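Local structure of fructose-bisphosphate aldolase (Thermus caldophilus, 2FJK) at residues Ala37-Ser42 with Val291-Met296; Thr110-Thr115 with Arg159-Arg164. The protein belongs to the class II fructose-bisphosphate aldolases, enzymes built on a TIM barrel, and holds 1,3-dihydroxyacetonephosphate in its pocket. One frame throughout, in Å; residues are numbered along the deposited sequence.

Contact 1 of 2, residues Ala37-Ser42 with Val291-Met296; sequences AEEMKS and VVKSRM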
loop_
_atom_site.group_PDB
_atom_site.type_symbol
_atom_site.label_atom_id
_atom_site.label_comp_id
_atom_site.label_asym_id
_atom_site.label_seq_id
_atom_site.Cartn_x
_atom_site.Cartn_y
_atom_site.Cartn_z
ATOM N N ALA A 37 -5.504 19.293 -9.885
ATOM C CA ALA A 37 -6.156 19.475 -8.589
ATOM C C ALA A 37 -5.215 20.122 -7.555
ATOM O O ALA A 37 -5.638 21.002 -6.803
ATOM C CB ALA A 37 -6.663 18.140 -8.066
ATOM N N GLU A 38 -3.956 19.683 -7.505
ATOM C CA GLU A 38 -3.001 20.260 -6.550
ATOM C C GLU A 38 -2.873 21.735 -6.916
ATOM O O GLU A 38 -2.979 22.609 -6.060
ATOM C CB GLU A 38 -1.639 19.557 -6.628
ATOM C CG GLU A 38 -1.677 18.083 -6.231
ATOM C CD GLU A 38 -2.089 17.869 -4.785
ATOM O OE1 GLU A 38 -2.823 18.722 -4.235
ATOM O OE2 GLU A 38 -1.693 16.840 -4.197
ATOM N N GLU A 39 -2.635 22.010 -8.194
ATOM C CA GLU A 39 -2.595 23.394 -8.645
ATOM C C GLU A 39 -4.074 23.763 -8.492
ATOM O O GLU A 39 -4.929 22.879 -8.453
ATOM C CB GLU A 39 -2.184 23.473 -10.119
ATOM C CG GLU A 39 -0.741 23.095 -10.386
ATOM C CD GLU A 39 -0.356 23.234 -11.851
ATOM O OE1 GLU A 39 -0.786 24.214 -12.496
ATOM O OE2 GLU A 39 0.393 22.369 -12.348
HETATM N N MSE A 40 -4.398 25.040 -8.389
HETATM C CA MSE A 40 -5.803 25.405 -8.229
HETATM C C MSE A 40 -6.337 25.049 -6.845
HETATM O O MSE A 40 -7.409 25.515 -6.464
HETATM C CB MSE A 40 -6.674 24.712 -9.288
HETATM C CG MSE A 40 -7.056 25.591 -10.464
HETATM SE SE MSE A 40 -5.572 25.997 -11.598
HETATM C CE MSE A 40 -4.755 27.403 -10.538
ATOM N N LYS A 41 -5.595 24.233 -6.096
ATOM C CA LYS A 41 -6.011 23.825 -4.752
ATOM C C LYS A 41 -7.496 23.490 -4.765
ATOM O O LYS A 41 -8.284 24.069 -4.005
ATOM C CB LYS A 41 -5.782 24.957 -3.737
ATOM C CG LYS A 41 -4.380 25.569 -3.712
ATOM C CD LYS A 41 -4.317 26.671 -2.654
ATOM C CE LYS A 41 -3.023 27.471 -2.723
ATOM N NZ LYS A 41 -1.829 26.663 -2.357
ATOM N N SER A 42 -7.885 22.556 -5.627
ATOM C CA SER A 42 -9.287 22.186 -5.740
ATOM C C SER A 42 -9.610 20.750 -5.357
ATOM O O SER A 42 -8.787 19.851 -5.524
ATOM C CB SER A 42 -9.765 22.426 -7.175
ATOM O OG SER A 42 -11.075 21.922 -7.375
ATOM N N VAL A 291 -6.920 21.080 -19.642
ATOM C CA VAL A 291 -8.363 20.996 -19.810
ATOM C C VAL A 291 -9.000 20.916 -18.438
ATOM O O VAL A 291 -9.957 21.638 -18.140
ATOM C CB VAL A 291 -8.785 19.743 -20.624
ATOM C CG1 VAL A 291 -10.296 19.513 -20.483
ATOM C CG2 VAL A 291 -8.415 19.931 -22.086
ATOM N N VAL A 292 -8.460 20.040 -17.597
ATOM C CA VAL A 292 -9.004 19.876 -16.257
ATOM C C VAL A 292 -8.994 21.201 -15.492
ATOM O O VAL A 292 -9.980 21.557 -14.844
ATOM C CB VAL A 292 -8.219 18.826 -15.451
ATOM C CG1 VAL A 292 -8.772 18.753 -14.016
ATOM C CG2 VAL A 292 -8.326 17.458 -16.135
ATOM N N LYS A 293 -7.880 21.921 -15.575
ATOM C CA LYS A 293 -7.746 23.204 -14.892
ATOM C C LYS A 293 -8.847 24.169 -15.297
ATOM O O LYS A 293 -9.580 24.659 -14.439
ATOM C CB LYS A 293 -6.363 23.815 -15.168
ATOM C CG LYS A 293 -5.251 23.169 -14.353
ATOM C CD LYS A 293 -3.866 23.566 -14.829
ATOM C CE LYS A 293 -3.638 25.068 -14.766
ATOM N NZ LYS A 293 -2.337 25.446 -15.394
ATOM N N SER A 294 -8.983 24.431 -16.593
ATOM C CA SER A 294 -10.025 25.353 -17.043
ATOM C C SER A 294 -11.397 24.850 -16.586
ATOM O O SER A 294 -12.279 25.636 -16.224
ATOM C CB SER A 294 -9.980 25.530 -18.567
ATOM O OG SER A 294 -10.184 24.314 -19.261
ATOM N N ARG A 295 -11.555 23.531 -16.579
ATOM C CA ARG A 295 -12.797 22.900 -16.147
ATOM C C ARG A 295 -13.080 23.312 -14.703
ATOM O O ARG A 295 -14.207 23.669 -14.347
ATOM C CB ARG A 295 -12.642 21.384 -16.226
ATOM C CG ARG A 295 -13.911 20.642 -16.494
ATOM C CD ARG A 295 -14.520 21.092 -17.804
ATOM N NE ARG A 295 -15.728 20.336 -18.071
ATOM C CZ ARG A 295 -16.721 20.755 -18.840
ATOM N NH1 ARG A 295 -16.664 21.941 -19.435
ATOM N NH2 ARG A 295 -17.778 19.983 -19.001
HETATM N N MSE A 296 -12.047 23.242 -13.867
HETATM C CA MSE A 296 -12.179 23.621 -12.465
HETATM C C MSE A 296 -12.471 25.122 -12.335
HETATM O O MSE A 296 -13.140 25.537 -11.394
HETATM C CB MSE A 296 -10.910 23.253 -11.693
HETATM C CG MSE A 296 -10.631 21.760 -11.679
HETATM SE SE MSE A 296 -8.922 21.299 -10.927
HETATM C CE MSE A 296 -7.801 21.519 -12.440
#
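A Schellman motif ends helix 27-38 where A37, E39, M40 and S42 meet the flank of the C-terminal helix 277-299. In the motif S42 N bonds to A37 O at 3.0 Å, and K41, with positive phi, is the C-prime residue. Against this turn lies the selenium of M296, a selenomethionine: its SE is 4.0 Å from S42 CB and 4.1 Å from A37 CA. In M296 CG lies anti to the carbonyl carbon and the chain runs on extended through chi2 (172°), which carries SE to these two atoms of the turn. Helix 27-38 is one of the helices of the TIM barrel, following strand 19-23 and preceding strand 44-47, so the contact joins the end of a barrel helix to the long C-terminal helix. Nearer the surface M40, also selenomethionine, crosses K293 at about a right angle, with its SE 3.8 Å from K293 CE. K293 swings its outer half toward E39 through a bend at chi3 (59°), giving a long salt bridge of 3.5 Å between K293 NZ and E39 OE1. The other carboxylate oxygen of E39 pairs with K289, one turn earlier on the same helix, so two lysines share the charge of E39. S42 OG hydrogen-bonds to S301 OG, and backbone bonds from M40 to G303 and from K41 to A305 tie the turn to the C-terminal tail.

Contact 2 of 2, residues Thr110-Thr115 with Arg159-Arg164; sequences TNVRET and RIFMER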
loop_
_atom_site.group_PDB
_atom_site.type_symbol
_atom_site.label_atom_id
_atom_site.label_comp_id
_atom_site.label_asym_id
_atom_site.label_seq_id
_atom_site.Cartn_x
_atom_site.Cartn_y
_atom_site.Cartn_z
ATOM N N THR A 110 -37.991 -1.213 -9.869
ATOM C CA THR A 110 -36.768 -1.991 -10.049
ATOM C C THR A 110 -35.536 -1.119 -9.805
ATOM O O THR A 110 -34.535 -1.590 -9.273
ATOM C CB THR A 110 -36.695 -2.596 -11.463
ATOM O OG1 THR A 110 -37.853 -3.413 -11.682
ATOM C CG2 THR A 110 -35.439 -3.467 -11.620
ATOM N N ASN A 111 -35.619 0.151 -10.192
ATOM C CA ASN A 111 -34.515 1.087 -10.011
ATOM C C ASN A 111 -34.309 1.221 -8.512
ATOM O O ASN A 111 -33.208 1.000 -8.004
ATOM C CB ASN A 111 -34.868 2.454 -10.604
ATOM C CG ASN A 111 -33.667 3.379 -10.707
ATOM O OD1 ASN A 111 -32.661 3.193 -10.024
ATOM N ND2 ASN A 111 -33.776 4.398 -11.559
ATOM N N VAL A 112 -35.391 1.576 -7.817
ATOM C CA VAL A 112 -35.380 1.733 -6.368
ATOM C C VAL A 112 -34.846 0.473 -5.706
ATOM O O VAL A 112 -33.997 0.546 -4.818
ATOM C CB VAL A 112 -36.795 2.000 -5.818
ATOM C CG1 VAL A 112 -36.799 1.860 -4.302
ATOM C CG2 VAL A 112 -37.256 3.391 -6.221
ATOM N N ARG A 113 -35.345 -0.679 -6.142
ATOM C CA ARG A 113 -34.918 -1.957 -5.585
ATOM C C ARG A 113 -33.415 -2.166 -5.722
ATOM O O ARG A 113 -32.716 -2.403 -4.736
ATOM C CB ARG A 113 -35.639 -3.099 -6.291
ATOM C CG ARG A 113 -35.223 -4.488 -5.833
ATOM C CD ARG A 113 -35.621 -5.507 -6.883
ATOM N NE ARG A 113 -36.996 -5.293 -7.317
ATOM C CZ ARG A 113 -37.460 -5.622 -8.517
ATOM N NH1 ARG A 113 -36.655 -6.187 -9.410
ATOM N NH2 ARG A 113 -38.726 -5.377 -8.825
ATOM N N GLU A 114 -32.925 -2.088 -6.954
ATOM C CA GLU A 114 -31.503 -2.270 -7.227
ATOM C C GLU A 114 -30.651 -1.238 -6.479
ATOM O O GLU A 114 -29.708 -1.591 -5.784
ATOM C CB GLU A 114 -31.248 -2.159 -8.732
ATOM C CG GLU A 114 -31.791 -3.317 -9.557
ATOM C CD GLU A 114 -30.914 -4.548 -9.464
ATOM O OE1 GLU A 114 -29.676 -4.399 -9.533
ATOM O OE2 GLU A 114 -31.456 -5.666 -9.337
ATOM N N THR A 115 -30.997 0.037 -6.627
ATOM C CA THR A 115 -30.270 1.125 -5.975
ATOM C C THR A 115 -30.178 0.933 -4.467
ATOM O O THR A 115 -29.087 1.032 -3.881
ATOM C CB THR A 115 -30.941 2.489 -6.271
ATOM O OG1 THR A 115 -30.886 2.740 -7.680
ATOM C CG2 THR A 115 -30.245 3.623 -5.536
ATOM N N ARG A 159 -37.530 13.135 -5.253
ATOM C CA ARG A 159 -37.580 13.111 -3.794
ATOM C C ARG A 159 -37.896 11.712 -3.290
ATOM O O ARG A 159 -37.236 11.197 -2.386
ATOM C CB ARG A 159 -38.647 14.072 -3.270
ATOM C CG ARG A 159 -38.797 14.037 -1.753
ATOM C CD ARG A 159 -40.090 14.688 -1.299
ATOM N NE ARG A 159 -40.197 16.078 -1.729
ATOM C CZ ARG A 159 -41.186 16.894 -1.376
ATOM N NH1 ARG A 159 -42.159 16.461 -0.583
ATOM N NH2 ARG A 159 -41.202 18.146 -1.815
ATOM N N ILE A 160 -38.921 11.110 -3.883
ATOM C CA ILE A 160 -39.354 9.772 -3.502
ATOM C C ILE A 160 -38.274 8.724 -3.747
ATOM O O ILE A 160 -38.054 7.849 -2.912
ATOM C CB ILE A 160 -40.628 9.366 -4.267
ATOM C CG1 ILE A 160 -41.761 10.344 -3.939
ATOM C CG2 ILE A 160 -41.030 7.953 -3.876
ATOM C CD1 ILE A 160 -43.020 10.125 -4.742
ATOM N N PHE A 161 -37.611 8.811 -4.898
ATOM C CA PHE A 161 -36.549 7.872 -5.241
ATOM C C PHE A 161 -35.455 7.982 -4.182
ATOM O O PHE A 161 -35.010 6.981 -3.631
ATOM C CB PHE A 161 -35.977 8.211 -6.624
ATOM C CG PHE A 161 -34.889 7.282 -7.084
ATOM C CD1 PHE A 161 -35.155 5.938 -7.319
ATOM C CD2 PHE A 161 -33.601 7.759 -7.312
ATOM C CE1 PHE A 161 -34.160 5.082 -7.776
ATOM C CE2 PHE A 161 -32.590 6.912 -7.772
ATOM C CZ PHE A 161 -32.871 5.570 -8.005
HETATM N N MSE A 162 -35.040 9.214 -3.903
HETATM C CA MSE A 162 -34.004 9.486 -2.915
HETATM C C MSE A 162 -34.378 9.050 -1.495
HETATM O O MSE A 162 -33.516 8.642 -0.722
HETATM C CB MSE A 162 -33.656 10.977 -2.930
HETATM C CG MSE A 162 -32.853 11.392 -4.151
HETATM SE SE MSE A 162 -31.188 10.402 -4.266
HETATM C CE MSE A 162 -30.054 11.663 -3.326
ATOM N N GLU A 163 -35.657 9.135 -1.145
ATOM C CA GLU A 163 -36.078 8.721 0.186
ATOM C C GLU A 163 -36.173 7.197 0.319
ATOM O O GLU A 163 -35.721 6.632 1.315
ATOM C CB GLU A 163 -37.413 9.384 0.548
ATOM C CG GLU A 163 -37.275 10.869 0.880
ATOM C CD GLU A 163 -38.611 11.575 1.086
ATOM O OE1 GLU A 163 -38.600 12.749 1.520
ATOM O OE2 GLU A 163 -39.667 10.966 0.808
ATOM N N ARG A 164 -36.739 6.529 -0.685
ATOM C CA ARG A 164 -36.879 5.072 -0.638
ATOM C C ARG A 164 -35.516 4.381 -0.710
ATOM O O ARG A 164 -35.342 3.278 -0.190
ATOM C CB ARG A 164 -37.784 4.584 -1.770
ATOM C CG ARG A 164 -39.056 5.396 -1.941
ATOM C CD ARG A 164 -40.178 4.550 -2.518
ATOM N NE ARG A 164 -39.921 3.121 -2.365
ATOM C CZ ARG A 164 -40.413 2.184 -3.168
ATOM N NH1 ARG A 164 -41.191 2.525 -4.184
ATOM N NH2 ARG A 164 -40.125 0.909 -2.951
#
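With CG anti to the backbone N (chi1 -179°), F161 sends its ring across to helix 108-124, and N111, whose CG is likewise anti to N, brings its amide to meet it. The two side chains cross at about a right angle, their planes 62° apart. N111 OD1 comes to the rim of the ring, near its plane, 3.1 Å from F161 CZ, where the slightly positive ring hydrogens would suit an oxygen. V112 CG2 meets the same rim farther back, 3.5 Å from F161 CD1, while T115 OG1 approaches CZ of F161 obliquely, also at 3.5 Å. The opposite end of the amide is anchored, since N111 ND2 bonds to E132 O of strand 128-133. On the outer side, V112 CG1 lies over one face of the R164 guanidinium, 3.7 Å from R164 NH2, and R164 NH1 forms a salt bridge with E109. The axes of the two helical segments approach to 9.8 Å and cross at -33°, their directions roughly parallel. On the strand side, F161 reaches A131 and L133, and T115 also touches A131, so the pair of helices packs side by side against strand 128-133, the middle strand between 98-101 and 171-172.

Contacts 1 and 2 lie on opposite sides of the chain's centre, with their own centres 34 Å apart and their nearest atoms about 22 Å apart. Along the sequence, 37-42 comes first, the two segments of contact 2 follow, and 291-296 comes last, so contact 1 joins the early and late parts of the chain whereas contact 2 spans a much shorter interval. They use different helices: 27-38 with 277-299 in contact 1, 108-124 with 155-164 in contact 2. In contact 1, helix 277-299 packs on strand 19-23 through V292 and R295; in contact 2 both helices touch strand 128-133. Together they pack helices at two separate places around the same TIM-barrel fold.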